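Local coordinates for neurotoxin (Clostridium botulinum, PDB 3N7L), which probably binds gangliosides on the nerve-cell surface, acting as the receptor-binding domain of a botulinum neurotoxin of mosaic serotype D/C, at residues 114-119 against 153-158; 235-240 against 275-280; 363-368 against 401-406. All coordinates share one frame; numbering follows the deposited sequence.

Contact 1: residues 114-119 against 153-158; sequences FTLKQN and GNMMIY
The ring of Phe114 meets Met155 at its edge and not over a face: the sulfur SD lies 5.1 Å from the ring centroid of Phe114 and 90° off the ring normal, which places it in the ring plane. This is a Met-aromatic contact of the in-plane kind, and it bridges the two sheets of the jelly-roll, concanavalin-like domain, strand 111-117 belonging to one and strand 154-159 to the other. The closest ring atom is CD1 of Phe114, 3.9 Å from SD of Met155, with CE1 of Phe114 almost as near, so the sulfur sits beside one C-C bond of the rim. Both side chains leave their strands with CG anti to the backbone N (chi1 171° for Phe114, -151° for Met155), and both CB atoms point toward the other strand. The strands are too far apart to pair: CA of Leu116 and CA of Met155 are 9.3 Å apart, no hydrogen bond crosses, and the segments meet through side chains.

Strand 143-150 contributes Thr149, which touches both Phe114 and Met155, while Ile147 packs on Phe114. Leu172 lies against Leu116, and Gln124 and Ile167 against Met155, so the contact is buried within the domain. Leu116 and Met155 reach for each other tip to tip. The bend of the methionine chain at chi3 carries its methyl round to the leucine, where CE of Met155 comes to 3.8 Å from CD2 of Leu116.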
loop_
_atom_site.group_PDB
_atom_site.type_symbol
_atom_site.label_atom_id
_atom_site.label_comp_id
_atom_site.label_asym_id
_atom_site.label_seq_id
_atom_site.Cartn_x
_atom_site.Cartn_y
_atom_site.Cartn_z
ATOM N N PHE A 114 10.018 14.840 -9.018
ATOM C CA PHE A 114 11.234 14.478 -9.726
ATOM C C PHE A 114 11.703 15.745 -10.420
ATOM O O PHE A 114 10.945 16.381 -11.158
ATOM C CB PHE A 114 10.958 13.373 -10.755
ATOM C CG PHE A 114 12.122 13.090 -11.664
ATOM C CD1 PHE A 114 12.207 13.690 -12.915
ATOM C CD2 PHE A 114 13.154 12.253 -11.252
ATOM C CE1 PHE A 114 13.305 13.464 -13.748
ATOM C CE2 PHE A 114 14.257 12.018 -12.078
ATOM C CZ PHE A 114 14.330 12.626 -13.327
ATOM N N THR A 115 12.958 16.100 -10.175
ATOM C CA THR A 115 13.535 17.312 -10.736
ATOM C C THR A 115 14.733 17.064 -11.637
ATOM O O THR A 115 15.631 16.299 -11.301
ATOM C CB THR A 115 13.989 18.269 -9.608
ATOM O OG1 THR A 115 12.874 18.569 -8.765
ATOM C CG2 THR A 115 14.549 19.566 -10.190
ATOM N N LEU A 116 14.727 17.727 -12.785
ATOM C CA LEU A 116 15.818 17.660 -13.749
ATOM C C LEU A 116 16.512 19.003 -13.498
ATOM O O LEU A 116 15.944 20.055 -13.779
ATOM C CB LEU A 116 15.240 17.594 -15.168
ATOM C CG LEU A 116 15.653 16.468 -16.125
ATOM C CD1 LEU A 116 15.891 15.170 -15.366
ATOM C CD2 LEU A 116 14.563 16.295 -17.188
ATOM N N LYS A 117 17.719 18.973 -12.946
ATOM C CA LYS A 117 18.421 20.215 -12.634
ATOM C C LYS A 117 19.583 20.517 -13.579
ATOM O O LYS A 117 20.640 19.888 -13.499
ATOM C CB LYS A 117 18.936 20.156 -11.194
ATOM C CG LYS A 117 19.509 21.464 -10.668
ATOM C CD LYS A 117 20.159 21.244 -9.315
ATOM C CE LYS A 117 20.554 22.561 -8.670
ATOM N NZ LYS A 117 19.351 23.373 -8.353
ATOM N N GLN A 118 19.401 21.484 -14.471
ATOM C CA GLN A 118 20.489 21.813 -15.383
ATOM C C GLN A 118 21.575 22.600 -14.644
ATOM O O GLN A 118 22.759 22.339 -14.827
ATOM C CB GLN A 118 19.978 22.588 -16.599
ATOM C CG GLN A 118 19.458 23.961 -16.319
ATOM C CD GLN A 118 19.169 24.715 -17.599
ATOM O OE1 GLN A 118 20.045 24.869 -18.453
ATOM N NE2 GLN A 118 17.935 25.191 -17.740
ATOM N N ASN A 119 21.174 23.559 -13.813
ATOM C CA ASN A 119 22.137 24.328 -13.024
ATOM C C ASN A 119 21.494 24.888 -11.762
ATOM O O ASN A 119 20.284 24.758 -11.563
ATOM C CB ASN A 119 22.787 25.458 -13.846
ATOM C CG ASN A 119 21.785 26.439 -14.411
ATOM O OD1 ASN A 119 20.933 26.967 -13.694
ATOM N ND2 ASN A 119 21.892 26.704 -15.709
ATOM N N GLY A 153 12.101 14.551 -25.718
ATOM C CA GLY A 153 10.667 14.328 -25.735
ATOM C C GLY A 153 10.009 14.779 -24.444
ATOM O O GLY A 153 10.155 15.932 -24.036
ATOM N N ASN A 154 9.288 13.871 -23.794
ATOM C CA ASN A 154 8.607 14.198 -22.548
ATOM C C ASN A 154 9.209 13.552 -21.309
ATOM O O ASN A 154 9.997 12.608 -21.381
ATOM C CB ASN A 154 7.136 13.785 -22.595
ATOM C CG ASN A 154 6.367 14.480 -23.685
ATOM O OD1 ASN A 154 6.502 15.683 -23.888
ATOM N ND2 ASN A 154 5.533 13.725 -24.385
ATOM N N MET A 155 8.792 14.091 -20.170
ATOM C CA MET A 155 9.181 13.630 -18.846
ATOM C C MET A 155 7.819 13.150 -18.336
ATOM O O MET A 155 6.844 13.895 -18.414
ATOM C CB MET A 155 9.656 14.823 -18.014
ATOM C CG MET A 155 10.679 14.522 -16.942
ATOM S SD MET A 155 10.962 15.943 -15.843
ATOM C CE MET A 155 10.957 17.316 -16.975
ATOM N N MET A 156 7.734 11.919 -17.841
ATOM C CA MET A 156 6.456 11.398 -17.353
ATOM C C MET A 156 6.605 10.647 -16.035
ATOM O O MET A 156 7.623 9.994 -15.793
ATOM C CB MET A 156 5.837 10.444 -18.385
ATOM C CG MET A 156 5.777 10.982 -19.811
ATOM S SD MET A 156 4.956 9.832 -20.949
ATOM C CE MET A 156 6.252 8.658 -21.259
ATOM N N ILE A 157 5.595 10.740 -15.177
ATOM C CA ILE A 157 5.652 10.019 -13.915
ATOM C C ILE A 157 4.413 9.157 -13.745
ATOM O O ILE A 157 3.289 9.606 -13.964
ATOM C CB ILE A 157 5.810 10.964 -12.691
ATOM C CG1 ILE A 157 5.914 10.121 -11.418
ATOM C CG2 ILE A 157 4.627 11.915 -12.582
ATOM C CD1 ILE A 157 6.362 10.899 -10.207
ATOM N N TYR A 158 4.646 7.900 -13.385
ATOM C CA TYR A 158 3.579 6.936 -13.173
ATOM C C TYR A 158 3.615 6.469 -11.719
ATOM O O TYR A 158 4.683 6.392 -11.104
ATOM C CB TYR A 158 3.777 5.713 -14.073
ATOM C CG TYR A 158 3.811 5.987 -15.561
ATOM C CD1 TYR A 158 2.723 5.652 -16.374
ATOM C CD2 TYR A 158 4.952 6.525 -16.170
ATOM C CE1 TYR A 158 2.767 5.836 -17.759
ATOM C CE2 TYR A 158 5.010 6.716 -17.560
ATOM C CZ TYR A 158 3.913 6.364 -18.345
ATOM O OH TYR A 158 3.968 6.508 -19.715
#

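Contact 2: residues 235-240 against 275-280; sequences DYWGND and NDFNEG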
loop_
_atom_site.group_PDB
_atom_site.type_symbol
_atom_site.label_atom_id
_atom_site.label_comp_id
_atom_site.label_asym_id
_atom_site.label_seq_id
_atom_site.Cartn_x
_atom_site.Cartn_y
_atom_site.Cartn_z
ATOM N N ASP A 235 -2.157 -5.965 3.520
ATOM C CA ASP A 235 -2.834 -5.147 4.512
ATOM C C ASP A 235 -2.932 -3.743 3.900
ATOM O O ASP A 235 -2.463 -3.525 2.779
ATOM C CB ASP A 235 -2.083 -5.161 5.860
ATOM C CG ASP A 235 -0.751 -4.421 5.834
ATOM O OD1 ASP A 235 0.005 -4.602 6.813
ATOM O OD2 ASP A 235 -0.455 -3.669 4.883
ATOM N N TYR A 236 -3.538 -2.802 4.614
ATOM C CA TYR A 236 -3.739 -1.450 4.088
ATOM C C TYR A 236 -2.483 -0.703 3.623
ATOM O O TYR A 236 -2.548 0.120 2.705
ATOM C CB TYR A 236 -4.491 -0.604 5.123
ATOM C CG TYR A 236 -5.060 0.698 4.590
ATOM C CD1 TYR A 236 -5.981 0.705 3.543
ATOM C CD2 TYR A 236 -4.718 1.918 5.172
ATOM C CE1 TYR A 236 -6.554 1.890 3.091
ATOM C CE2 TYR A 236 -5.285 3.113 4.728
ATOM C CZ TYR A 236 -6.202 3.091 3.690
ATOM O OH TYR A 236 -6.779 4.261 3.260
ATOM N N TRP A 237 -1.344 -0.983 4.245
ATOM C CA TRP A 237 -0.108 -0.295 3.883
ATOM C C TRP A 237 0.673 -1.033 2.794
ATOM O O TRP A 237 1.724 -0.566 2.355
ATOM C CB TRP A 237 0.771 -0.112 5.126
ATOM C CG TRP A 237 0.058 0.554 6.286
ATOM C CD1 TRP A 237 0.035 0.129 7.585
ATOM C CD2 TRP A 237 -0.714 1.762 6.247
ATOM N NE1 TRP A 237 -0.706 0.995 8.357
ATOM C CE2 TRP A 237 -1.175 2.007 7.562
ATOM C CE3 TRP A 237 -1.062 2.662 5.229
ATOM C CZ2 TRP A 237 -1.967 3.116 7.887
ATOM C CZ3 TRP A 237 -1.850 3.767 5.553
ATOM C CH2 TRP A 237 -2.292 3.982 6.873
ATOM N N GLY A 238 0.166 -2.182 2.364
ATOM C CA GLY A 238 0.849 -2.926 1.324
ATOM C C GLY A 238 1.738 -4.065 1.784
ATOM O O GLY A 238 2.388 -4.696 0.951
ATOM N N ASN A 239 1.804 -4.322 3.090
ATOM C CA ASN A 239 2.616 -5.432 3.601
ATOM C C ASN A 239 1.785 -6.697 3.404
ATOM O O ASN A 239 0.574 -6.612 3.214
ATOM C CB ASN A 239 2.896 -5.283 5.102
ATOM C CG ASN A 239 3.586 -3.979 5.449
ATOM O OD1 ASN A 239 4.639 -3.659 4.908
ATOM N ND2 ASN A 239 2.994 -3.225 6.374
ATOM N N ASP A 240 2.416 -7.866 3.461
ATOM C CA ASP A 240 1.665 -9.113 3.306
ATOM C C ASP A 240 0.681 -9.259 4.469
ATOM O O ASP A 240 1.049 -9.048 5.625
ATOM C CB ASP A 240 2.599 -10.329 3.310
ATOM C CG ASP A 240 3.564 -10.337 2.141
ATOM O OD1 ASP A 240 3.328 -9.605 1.155
ATOM O OD2 ASP A 240 4.556 -11.095 2.210
ATOM N N ASN A 275 -6.164 11.035 12.781
ATOM C CA ASN A 275 -4.723 10.948 12.944
ATOM C C ASN A 275 -4.262 9.492 12.978
ATOM O O ASN A 275 -3.087 9.207 12.752
ATOM C CB ASN A 275 -4.230 11.725 14.182
ATOM C CG ASN A 275 -5.071 11.486 15.414
ATOM O OD1 ASN A 275 -5.318 10.345 15.803
ATOM N ND2 ASN A 275 -5.504 12.572 16.050
ATOM N N ASP A 276 -5.206 8.580 13.216
ATOM C CA ASP A 276 -4.936 7.138 13.284
ATOM C C ASP A 276 -6.176 6.319 12.940
ATOM O O ASP A 276 -7.247 6.870 12.702
ATOM C CB ASP A 276 -4.505 6.739 14.698
ATOM C CG ASP A 276 -3.047 7.001 14.962
ATOM O OD1 ASP A 276 -2.618 6.823 16.121
ATOM O OD2 ASP A 276 -2.325 7.374 14.013
ATOM N N PHE A 277 -6.022 4.998 12.920
ATOM C CA PHE A 277 -7.146 4.101 12.666
ATOM C C PHE A 277 -7.387 3.287 13.933
ATOM O O PHE A 277 -8.176 2.339 13.941
ATOM C CB PHE A 277 -6.852 3.146 11.507
ATOM C CG PHE A 277 -6.941 3.784 10.156
ATOM C CD1 PHE A 277 -5.793 4.181 9.481
ATOM C CD2 PHE A 277 -8.180 4.013 9.567
ATOM C CE1 PHE A 277 -5.876 4.798 8.239
ATOM C CE2 PHE A 277 -8.279 4.633 8.323
ATOM C CZ PHE A 277 -7.125 5.027 7.656
ATOM N N ASN A 278 -6.720 3.683 15.011
ATOM C CA ASN A 278 -6.822 2.963 16.271
ATOM C C ASN A 278 -8.015 3.283 17.164
ATOM O O ASN A 278 -7.901 3.980 18.172
ATOM C CB ASN A 278 -5.508 3.119 17.035
ATOM C CG ASN A 278 -4.330 2.509 16.278
ATOM O OD1 ASN A 278 -4.089 2.843 15.117
ATOM N ND2 ASN A 278 -3.601 1.606 16.929
ATOM N N GLU A 279 -9.163 2.735 16.786
ATOM C CA GLU A 279 -10.398 2.916 17.530
ATOM C C GLU A 279 -11.288 1.701 17.278
ATOM O O GLU A 279 -11.284 1.134 16.184
ATOM C CB GLU A 279 -11.093 4.208 17.083
ATOM C CG GLU A 279 -12.423 4.477 17.767
ATOM C CD GLU A 279 -12.840 5.942 17.682
ATOM O OE1 GLU A 279 -12.447 6.625 16.706
ATOM O OE2 GLU A 279 -13.570 6.405 18.590
ATOM N N GLY A 280 -12.026 1.285 18.299
ATOM C CA GLY A 280 -12.905 0.144 18.148
ATOM C C GLY A 280 -12.240 -1.205 18.345
ATOM O O GLY A 280 -11.093 -1.296 18.766
#
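Phe277 meets Tyr236 and Trp237 through CE1 and CZ of its ring, and the contact between the loops is purely apolar. CE1 of Phe277 is shared by both partners, 3.9 Å from CE2 of Tyr236 and also 3.9 Å from CH2 of Trp237; CZ of Phe277 adds a second approach to CE2 of Tyr236 at 4.0 Å. The Tyr236 and Phe277 rings have centroids 5.6 Å apart and planes at 77°, a steep but oblique pairing. Within 235-240, CD2 of Tyr236 lies 3.4 Å above the Trp237 plane, near the rim of the indole. The first torsions of these two neighbours differ, Tyr236 having CG anti to the backbone N (-166°) and Trp237 having CG anti to the carbonyl carbon (-53°), and both ring ends come to Phe277.

Hydrogen bonds act inside 235-240 and fix the shape of the loop. A type I turn runs from Asp235 to Gly238, closed by the bond from N of Gly238 to O of Asp235. The carboxylate of Asp235 binds the loop from within: N of Asn239 donates to OD2 of Asp235 over 3.0 Å, arriving from above the carboxylate plane, and weak bonds come from N of Trp237 to OD2 and from ND2 of Asn239 to OD1 of Asp235.

Lys141 makes a cation-pi contact with Tyr236. Both loops belong to the C-terminal, trefoil-type domain. The turn follows helix 217-226 and leans on strand 417-421, where Val418 and Val420 touch Tyr236 and Pro421 touches Trp237; Phe277 rests on Ile250 of strand 246-251, and Arg80 of strand 72-82 in the N-terminal domain touches Trp237.

Contact 3: residues 363-368 against 401-406; sequences LFLSSN and IKIEHY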
loop_
_atom_site.group_PDB
_atom_site.type_symbol
_atom_site.label_atom_id
_atom_site.label_comp_id
_atom_site.label_asym_id
_atom_site.label_seq_id
_atom_site.Cartn_x
_atom_site.Cartn_y
_atom_site.Cartn_z
ATOM N N LEU A 363 -14.523 -10.816 0.308
ATOM C CA LEU A 363 -14.783 -11.973 1.146
ATOM C C LEU A 363 -16.098 -12.635 0.753
ATOM O O LEU A 363 -17.151 -12.004 0.751
ATOM C CB LEU A 363 -14.821 -11.528 2.618
ATOM C CG LEU A 363 -13.468 -11.066 3.176
ATOM C CD1 LEU A 363 -13.661 -10.150 4.377
ATOM C CD2 LEU A 363 -12.644 -12.292 3.550
ATOM N N PHE A 364 -16.023 -13.915 0.415
ATOM C CA PHE A 364 -17.201 -14.678 0.018
ATOM C C PHE A 364 -17.583 -15.684 1.106
ATOM O O PHE A 364 -16.726 -16.398 1.619
ATOM C CB PHE A 364 -16.909 -15.413 -1.297
ATOM C CG PHE A 364 -16.564 -14.493 -2.432
ATOM C CD1 PHE A 364 -17.567 -13.905 -3.197
ATOM C CD2 PHE A 364 -15.237 -14.170 -2.704
ATOM C CE1 PHE A 364 -17.253 -13.002 -4.214
ATOM C CE2 PHE A 364 -14.912 -13.271 -3.716
ATOM C CZ PHE A 364 -15.924 -12.685 -4.472
ATOM N N LEU A 365 -18.864 -15.726 1.464
ATOM C CA LEU A 365 -19.329 -16.675 2.468
ATOM C C LEU A 365 -19.064 -18.084 1.941
ATOM O O LEU A 365 -19.434 -18.421 0.813
ATOM C CB LEU A 365 -20.827 -16.498 2.738
ATOM C CG LEU A 365 -21.440 -17.552 3.673
ATOM C CD1 LEU A 365 -20.781 -17.466 5.037
ATOM C CD2 LEU A 365 -22.944 -17.335 3.792
ATOM N N SER A 366 -18.414 -18.894 2.767
ATOM C CA SER A 366 -18.065 -20.258 2.415
ATOM C C SER A 366 -19.155 -21.266 2.745
ATOM O O SER A 366 -19.886 -21.115 3.723
ATOM C CB SER A 366 -16.787 -20.655 3.149
ATOM O OG SER A 366 -16.605 -22.057 3.121
ATOM N N SER A 367 -19.264 -22.295 1.914
ATOM C CA SER A 367 -20.241 -23.343 2.157
ATOM C C SER A 367 -19.533 -24.411 2.975
ATOM O O SER A 367 -18.650 -25.105 2.467
ATOM C CB SER A 367 -20.738 -23.947 0.843
ATOM O OG SER A 367 -21.714 -24.934 1.105
ATOM N N ASN A 368 -19.909 -24.524 4.243
ATOM C CA ASN A 368 -19.313 -25.506 5.143
ATOM C C ASN A 368 -17.787 -25.528 5.102
ATOM O O ASN A 368 -17.170 -26.589 5.060
ATOM C CB ASN A 368 -19.862 -26.900 4.833
ATOM C CG ASN A 368 -21.320 -27.042 5.216
ATOM O OD1 ASN A 368 -22.168 -27.378 4.384
ATOM N ND2 ASN A 368 -21.623 -26.783 6.486
ATOM N N ILE A 401 -24.266 -9.916 4.453
ATOM C CA ILE A 401 -23.963 -10.830 3.363
ATOM C C ILE A 401 -25.146 -10.920 2.396
ATOM O O ILE A 401 -26.288 -11.054 2.819
ATOM C CB ILE A 401 -23.650 -12.245 3.900
ATOM C CG1 ILE A 401 -22.442 -12.188 4.842
ATOM C CG2 ILE A 401 -23.355 -13.197 2.744
ATOM C CD1 ILE A 401 -22.133 -13.496 5.519
ATOM N N LYS A 402 -24.868 -10.808 1.099
ATOM C CA LYS A 402 -25.905 -10.935 0.076
ATOM C C LYS A 402 -25.726 -12.378 -0.386
ATOM O O LYS A 402 -24.712 -12.724 -0.992
ATOM C CB LYS A 402 -25.659 -9.963 -1.082
ATOM C CG LYS A 402 -26.668 -10.083 -2.219
ATOM C CD LYS A 402 -28.084 -9.753 -1.753
ATOM C CE LYS A 402 -29.110 -10.008 -2.855
ATOM N NZ LYS A 402 -28.839 -9.186 -4.061
ATOM N N ILE A 403 -26.712 -13.217 -0.096
ATOM C CA ILE A 403 -26.619 -14.635 -0.407
ATOM C C ILE A 403 -26.456 -15.143 -1.842
ATOM O O ILE A 403 -25.348 -15.160 -2.369
ATOM C CB ILE A 403 -27.773 -15.391 0.286
ATOM C CG1 ILE A 403 -27.640 -15.194 1.795
ATOM C CG2 ILE A 403 -27.715 -16.885 -0.018
ATOM C CD1 ILE A 403 -26.275 -15.584 2.334
ATOM N N GLU A 404 -27.539 -15.552 -2.480
ATOM C CA GLU A 404 -27.431 -16.136 -3.811
ATOM C C GLU A 404 -27.203 -15.216 -5.002
ATOM O O GLU A 404 -26.412 -15.529 -5.892
ATOM C CB GLU A 404 -28.666 -16.990 -4.079
ATOM C CG GLU A 404 -28.580 -17.818 -5.335
ATOM C CD GLU A 404 -29.878 -18.530 -5.621
ATOM O OE1 GLU A 404 -30.427 -19.148 -4.682
ATOM O OE2 GLU A 404 -30.346 -18.476 -6.781
ATOM N N HIS A 405 -27.894 -14.087 -5.031
ATOM C CA HIS A 405 -27.762 -13.176 -6.152
ATOM C C HIS A 405 -26.966 -11.930 -5.799
ATOM O O HIS A 405 -27.484 -11.012 -5.167
ATOM C CB HIS A 405 -29.156 -12.801 -6.663
ATOM C CG HIS A 405 -30.026 -13.988 -6.947
ATOM N ND1 HIS A 405 -30.741 -14.638 -5.963
ATOM C CD2 HIS A 405 -30.247 -14.678 -8.090
ATOM C CE1 HIS A 405 -31.363 -15.678 -6.488
ATOM N NE2 HIS A 405 -31.080 -15.725 -7.777
ATOM N N TYR A 406 -25.704 -11.903 -6.223
ATOM C CA TYR A 406 -24.828 -10.771 -5.936
ATOM C C TYR A 406 -23.889 -10.403 -7.087
ATOM O O TYR A 406 -22.796 -9.887 -6.863
ATOM C CB TYR A 406 -24.012 -11.066 -4.672
ATOM C CG TYR A 406 -23.164 -12.319 -4.745
ATOM C CD1 TYR A 406 -21.886 -12.290 -5.299
ATOM C CD2 TYR A 406 -23.643 -13.537 -4.260
ATOM C CE1 TYR A 406 -21.100 -13.442 -5.368
ATOM C CE2 TYR A 406 -22.867 -14.695 -4.325
ATOM C CZ TYR A 406 -21.597 -14.639 -4.879
ATOM O OH TYR A 406 -20.825 -15.774 -4.941
#
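Phe364 and Leu365, successive residues of strand 359-366, meet segment 401-406 in two different ways. On the deeper side, Leu365 directs its CB at Ile401, and CB of Leu365 lies 4.2 Å from CG2 of Ile401. Ile401 CG2 stands anti to its own backbone N, which turns this methyl branch toward the leucine while CG1 takes the place beside the N. The CA atoms of Leu365 and Ile401 are 7.5 Å apart, and no hydrogen bond joins the segments. Phe348 of strand 348-354 and Val330 of strand 329-335 also touch Ile401.

Phe364 approaches Tyr406 with its ring edge: CE1 of Tyr406 is 4.0 Å from CE1 of Phe364 and lies near the plane of the phenylalanine ring. Seen from the tyrosine, the same approach is oblique, and the two side chains cross at about a right angle. Tyr406 has its CG between the backbone N and the carbonyl carbon (chi1 58°), and this torsion swings the phenol back to Phe364. Strands 359-366 and 394-402 do not pair directly; each is antiparallel to strand 373-384, which lies between them in the sheet of this beta-trefoil domain. Arg373 and Ile376 of that middle strand touch both rings, and Arg373 makes a cation-pi contact with Phe364.

Burial separates the two sides: Phe364, Leu365 and Ile401 are buried, whereas Ile403 and Tyr406 are partly exposed. Ile403 adds a single approach, CD1 of Ile403 to CD2 of Leu365 at 4.0 Å, where the two chains cross obliquely, and it buries 17 Å² in the contact against 40 Å² for Ile401. After Lys402 the chain leaves the strand and runs on as a loop, in which the backbone N of Tyr406 is hydrogen-bonded to a glycerol, probably from the crystallisation liquor.

How the contacts relate
Followed from the N terminus, the three contacts come strictly in series, with none enclosing or crossing another. Contact 1 closes a loop of 33 intervening residues in the N-terminal, concanavalin-like domain and joins its two sheets. The chain then passes through helix 217-226 into the trefoil-type domain, where contact 2 draws together two loops across 34 residues that include strands 246-251, 257-262 and 265-270. Contact 3, spanning 32 residues, ties strand 359-366 to the end of strand 394-402. Contacts 1 and 3 lie on opposite sides of the chain's centre, their centres 49 Å apart; the centre of contact 2 lies about 10 Å from the chain's centre, and its turn touches strand 72-82 of the N-terminal domain.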